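Local coordinates for protein fructokinase (Silicibacter sp., PDB 3C8U) that probably transfers phosphate from ATP to a sugar such as fructose, as a putative fructose transport system kinase of the P-loop type, at residues Ala94-Phe106 against Gly116-Ile129. Residues are numbered along the deposited sequence; the frame is centred on the assembly and turned at random.
Sequences ALKHQERVIYPLF and GAAEVGPECRVAII
Val101 and Val120 pair in a two-stranded antiparallel hairpin, strands 101-107 and 112-120, whose side chains illustrate how such a ribbon packs one face onto a protein core and turns the other outward. The pair exchanges two backbone bonds, Val101 N to Val120 O and Val120 N to Val101 O, each 2.9 Å. Tyr103 N binds Ala118 O likewise, but Tyr103 O takes Ala118 N and, weakly, Ala117 N: Ala117 and Ala118 stand together opposite the single residue Tyr103, which makes a classic beta bulge.

On the inner face, Tyr103 CG lies between its own N and carbonyl carbon (chi1 72°), which brings the ring over Ala118. Ala118 CB sits 3.7 Å from the centroid of the Tyr103 ring, a CH-pi contact displaced toward the hydroxyl end, where CZ is nearest. Val120 CG2 meets Tyr103 CE1 obliquely and touches Leu95 CD2 at 3.7 Å, while Leu95, on helix 85-97, sends its other branch, CD1, tip to tip against Ile129 CD1 of the central sheet. Val56 of strand 53-57 touches Tyr103, Val120 and Ile129, and so joins the hairpin's inner face to the parallel sheet.

The exposed face is polar at its margin. Glu119, extended with CG anti to its N (chi1 -170°), approaches Arg100; in the conformer given, Arg100 NE makes a weak, long bond to Glu119 OE1, part of a salt bridge that is doubtful because the carboxylate lies too close to the arginine chain. In this conformer Pro122 CD lies over one face of the Arg100 guanidinium, 3.4 Å from Arg100 NH2. Ile102 CD1 packs obliquely against Glu119 CG. Beyond the type I turn from Gly121 to Cys124, the chain enters the parallel sheet, so that an antiparallel hairpin with a classic bulge packs against it, in a fold consistent with a P-loop kinase.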
# COMPACT_ATOMS: atom_id res chain seq x y z
N ALA A 94 10.36 12.10 3.68
CA ALA A 94 10.12 13.48 3.19
C ALA A 94 8.73 13.95 3.64
O ALA A 94 8.53 15.11 4.01
CB ALA A 94 10.24 13.58 1.65
N LEU A 95 7.81 13.02 3.65
CA LEU A 95 6.41 13.33 3.99
C LEU A 95 6.22 13.89 5.39
O LEU A 95 5.31 14.71 5.65
CB LEU A 95 5.51 12.12 3.79
CG LEU A 95 5.13 11.83 2.35
CD1 LEU A 95 4.45 10.46 2.23
CD2 LEU A 95 4.27 12.97 1.73
N LYS A 96 7.10 13.49 6.29
CA LYS A 96 7.00 13.92 7.69
C LYS A 96 7.24 15.41 7.81
O LYS A 96 6.46 16.15 8.43
CB LYS A 96 7.99 13.17 8.59
CG LYS A 96 7.95 13.59 10.05
CD LYS A 96 9.05 12.87 10.86
CE LYS A 96 8.80 12.91 12.37
NZ LYS A 96 7.54 12.22 12.78
N HIS A 97 8.32 15.90 7.20
CA HIS A 97 8.67 17.29 7.45
C HIS A 97 8.72 18.22 6.28
O HIS A 97 8.83 19.43 6.48
CB HIS A 97 9.94 17.39 8.28
CG HIS A 97 9.67 17.28 9.75
ND1 HIS A 97 8.78 18.11 10.40
CD2 HIS A 97 10.12 16.41 10.69
CE1 HIS A 97 8.72 17.78 11.68
NE2 HIS A 97 9.52 16.75 11.88
N GLN A 98 8.56 17.70 5.08
CA GLN A 98 8.43 18.61 3.91
C GLN A 98 6.99 19.05 3.76
O GLN A 98 6.07 18.27 3.98
CB GLN A 98 8.92 17.95 2.62
CG GLN A 98 10.33 17.54 2.70
CD GLN A 98 11.27 18.72 2.94
OE1 GLN A 98 12.01 18.74 3.93
NE2 GLN A 98 11.23 19.70 2.05
N GLU A 99 6.81 20.30 3.35
CA GLU A 99 5.46 20.85 3.22
C GLU A 99 4.74 20.24 2.04
O GLU A 99 3.57 19.87 2.09
CB GLU A 99 5.51 22.37 3.05
CG GLU A 99 5.91 23.10 4.33
CD GLU A 99 5.01 22.77 5.51
OE1 GLU A 99 4.04 21.99 5.35
OE2 GLU A 99 5.27 23.30 6.61
N ARG A 100 5.49 20.14 0.97
CA ARG A 100 4.96 19.75 -0.34
C ARG A 100 5.86 18.68 -0.92
O ARG A 100 7.07 18.85 -1.01
CB ARG A 100 4.93 20.99 -1.24
CG ARG A 100 4.04 20.89 -2.47
CD ARG A 100 3.85 22.28 -3.11
NE ARG A 100 2.50 22.79 -2.92
CZ ARG A 100 2.18 23.80 -2.12
NH1 ARG A 100 3.13 24.43 -1.43
NH2 ARG A 100 0.92 24.17 -2.01
N VAL A 101 5.25 17.58 -1.31
CA VAL A 101 6.00 16.44 -1.84
C VAL A 101 5.36 15.85 -3.06
O VAL A 101 4.24 15.35 -3.03
CB VAL A 101 6.22 15.29 -0.77
CG1 VAL A 101 7.12 14.16 -1.34
CG2 VAL A 101 6.86 15.83 0.53
N ILE A 102 6.14 15.86 -4.13
CA ILE A 102 5.79 15.24 -5.40
C ILE A 102 6.16 13.76 -5.40
O ILE A 102 7.23 13.36 -4.91
CB ILE A 102 6.49 15.95 -6.60
CG1 ILE A 102 6.09 17.45 -6.64
CG2 ILE A 102 6.16 15.24 -7.93
CD1 ILE A 102 4.64 17.68 -6.92
N TYR A 103 5.26 12.94 -5.97
CA TYR A 103 5.51 11.49 -6.06
C TYR A 103 4.85 10.83 -7.27
O TYR A 103 3.99 11.42 -7.91
CB TYR A 103 5.10 10.83 -4.73
CG TYR A 103 3.61 10.75 -4.48
CD1 TYR A 103 2.92 11.77 -3.87
CD2 TYR A 103 2.89 9.62 -4.85
CE1 TYR A 103 1.55 11.70 -3.66
CE2 TYR A 103 1.53 9.54 -4.66
CZ TYR A 103 0.86 10.57 -4.05
OH TYR A 103 -0.50 10.44 -3.86
N PRO A 104 5.29 9.60 -7.63
CA PRO A 104 4.77 8.94 -8.81
C PRO A 104 3.53 8.14 -8.56
O PRO A 104 3.25 7.77 -7.43
CB PRO A 104 5.90 7.99 -9.21
CG PRO A 104 6.72 7.77 -7.95
CD PRO A 104 6.44 8.90 -7.03
N LEU A 105 2.80 7.95 -9.64
CA LEU A 105 1.57 7.15 -9.67
C LEU A 105 1.75 6.04 -10.68
O LEU A 105 2.24 6.27 -11.79
CB LEU A 105 0.34 8.02 -10.04
CG LEU A 105 -0.15 9.03 -8.97
CD1 LEU A 105 -1.39 9.85 -9.45
CD2 LEU A 105 -0.41 8.29 -7.66
N PHE A 106 1.32 4.84 -10.31
CA PHE A 106 1.37 3.69 -11.21
C PHE A 106 0.17 3.67 -12.13
O PHE A 106 -0.96 3.78 -11.67
CB PHE A 106 1.46 2.38 -10.42
CG PHE A 106 1.87 1.20 -11.24
CD1 PHE A 106 3.13 1.13 -11.80
CD2 PHE A 106 0.99 0.17 -11.48
CE1 PHE A 106 3.51 0.02 -12.57
CE2 PHE A 106 1.36 -0.93 -12.25
CZ PHE A 106 2.62 -0.99 -12.79
N GLY A 116 6.07 12.45 -11.17
CA GLY A 116 5.62 13.83 -11.11
C GLY A 116 4.12 13.93 -11.24
O GLY A 116 3.60 14.96 -11.64
N ALA A 117 3.45 12.84 -10.88
CA ALA A 117 1.99 12.66 -11.16
C ALA A 117 1.09 13.09 -10.03
O ALA A 117 -0.10 13.36 -10.23
CB ALA A 117 1.69 11.19 -11.54
N ALA A 118 1.64 13.13 -8.83
CA ALA A 118 0.85 13.50 -7.63
C ALA A 118 1.64 14.34 -6.65
O ALA A 118 2.87 14.37 -6.66
CB ALA A 118 0.29 12.22 -6.95
N GLU A 119 0.91 15.03 -5.79
CA GLU A 119 1.52 15.87 -4.75
C GLU A 119 0.76 15.82 -3.43
O GLU A 119 -0.44 15.96 -3.43
CB GLU A 119 1.52 17.33 -5.22
CG GLU A 119 2.32 18.27 -4.35
CD GLU A 119 2.14 19.72 -4.74
OE1 GLU A 119 1.02 20.23 -4.61
OE2 GLU A 119 3.12 20.35 -5.16
N VAL A 120 1.48 15.62 -2.33
CA VAL A 120 0.93 15.86 -1.00
C VAL A 120 1.32 17.29 -0.65
O VAL A 120 2.48 17.66 -0.63
CB VAL A 120 1.52 14.92 0.04
CG1 VAL A 120 0.87 15.15 1.37
CG2 VAL A 120 1.35 13.46 -0.44
N GLY A 121 0.29 18.07 -0.37
CA GLY A 121 0.43 19.49 -0.04
C GLY A 121 0.39 19.82 1.43
O GLY A 121 0.02 18.99 2.27
N PRO A 122 0.71 21.08 1.76
CA PRO A 122 0.85 21.52 3.15
C PRO A 122 -0.44 21.43 3.96
O PRO A 122 -0.39 21.34 5.18
CB PRO A 122 1.37 22.96 3.04
CG PRO A 122 1.48 23.28 1.59
CD PRO A 122 0.96 22.13 0.77
N GLU A 123 -1.57 21.40 3.28
CA GLU A 123 -2.89 21.28 3.93
C GLU A 123 -3.16 19.87 4.46
O GLU A 123 -4.00 19.65 5.34
CB GLU A 123 -4.01 21.69 2.98
CG GLU A 123 -4.33 20.68 1.92
CD GLU A 123 -3.42 20.73 0.70
OE1 GLU A 123 -2.42 21.51 0.64
OE2 GLU A 123 -3.75 19.96 -0.24
N CYS A 124 -2.43 18.91 3.92
CA CYS A 124 -2.53 17.51 4.35
C CYS A 124 -1.79 17.26 5.63
O CYS A 124 -0.58 17.44 5.74
CB CYS A 124 -2.03 16.56 3.25
SG CYS A 124 -2.00 14.80 3.75
N ARG A 125 -2.55 16.78 6.61
CA ARG A 125 -2.07 16.58 7.98
C ARG A 125 -1.73 15.12 8.24
O ARG A 125 -0.91 14.80 9.06
CB ARG A 125 -3.14 17.05 8.99
CG ARG A 125 -3.29 18.56 9.04
CD ARG A 125 -3.64 19.06 10.43
NE ARG A 125 -3.01 18.26 11.47
CZ ARG A 125 -3.57 18.05 12.66
NH1 ARG A 125 -4.75 18.59 12.91
NH2 ARG A 125 -2.95 17.30 13.57
N VAL A 126 -2.39 14.25 7.50
CA VAL A 126 -2.18 12.81 7.63
C VAL A 126 -2.11 12.17 6.25
O VAL A 126 -3.00 12.34 5.44
CB VAL A 126 -3.33 12.15 8.40
CG1 VAL A 126 -3.17 10.61 8.46
CG2 VAL A 126 -3.42 12.78 9.82
N ALA A 127 -1.02 11.44 6.03
CA ALA A 127 -0.86 10.63 4.83
C ALA A 127 -1.09 9.18 5.20
O ALA A 127 -0.45 8.62 6.11
CB ALA A 127 0.54 10.80 4.21
N ILE A 128 -2.07 8.60 4.52
CA ILE A 128 -2.37 7.19 4.64
C ILE A 128 -1.62 6.54 3.50
O ILE A 128 -1.97 6.72 2.33
CB ILE A 128 -3.85 6.86 4.52
CG1 ILE A 128 -4.65 7.57 5.62
CG2 ILE A 128 -4.07 5.32 4.54
CD1 ILE A 128 -6.10 7.45 5.41
N ILE A 129 -0.57 5.83 3.87
CA ILE A 129 0.33 5.18 2.92
C ILE A 129 -0.20 3.78 2.77
O ILE A 129 -0.39 3.08 3.76
CB ILE A 129 1.79 5.12 3.44
CG1 ILE A 129 2.30 6.48 3.92
CG2 ILE A 129 2.75 4.47 2.38
CD1 ILE A 129 2.13 7.57 2.95
O HOH W 1 2.01 21.56 6.56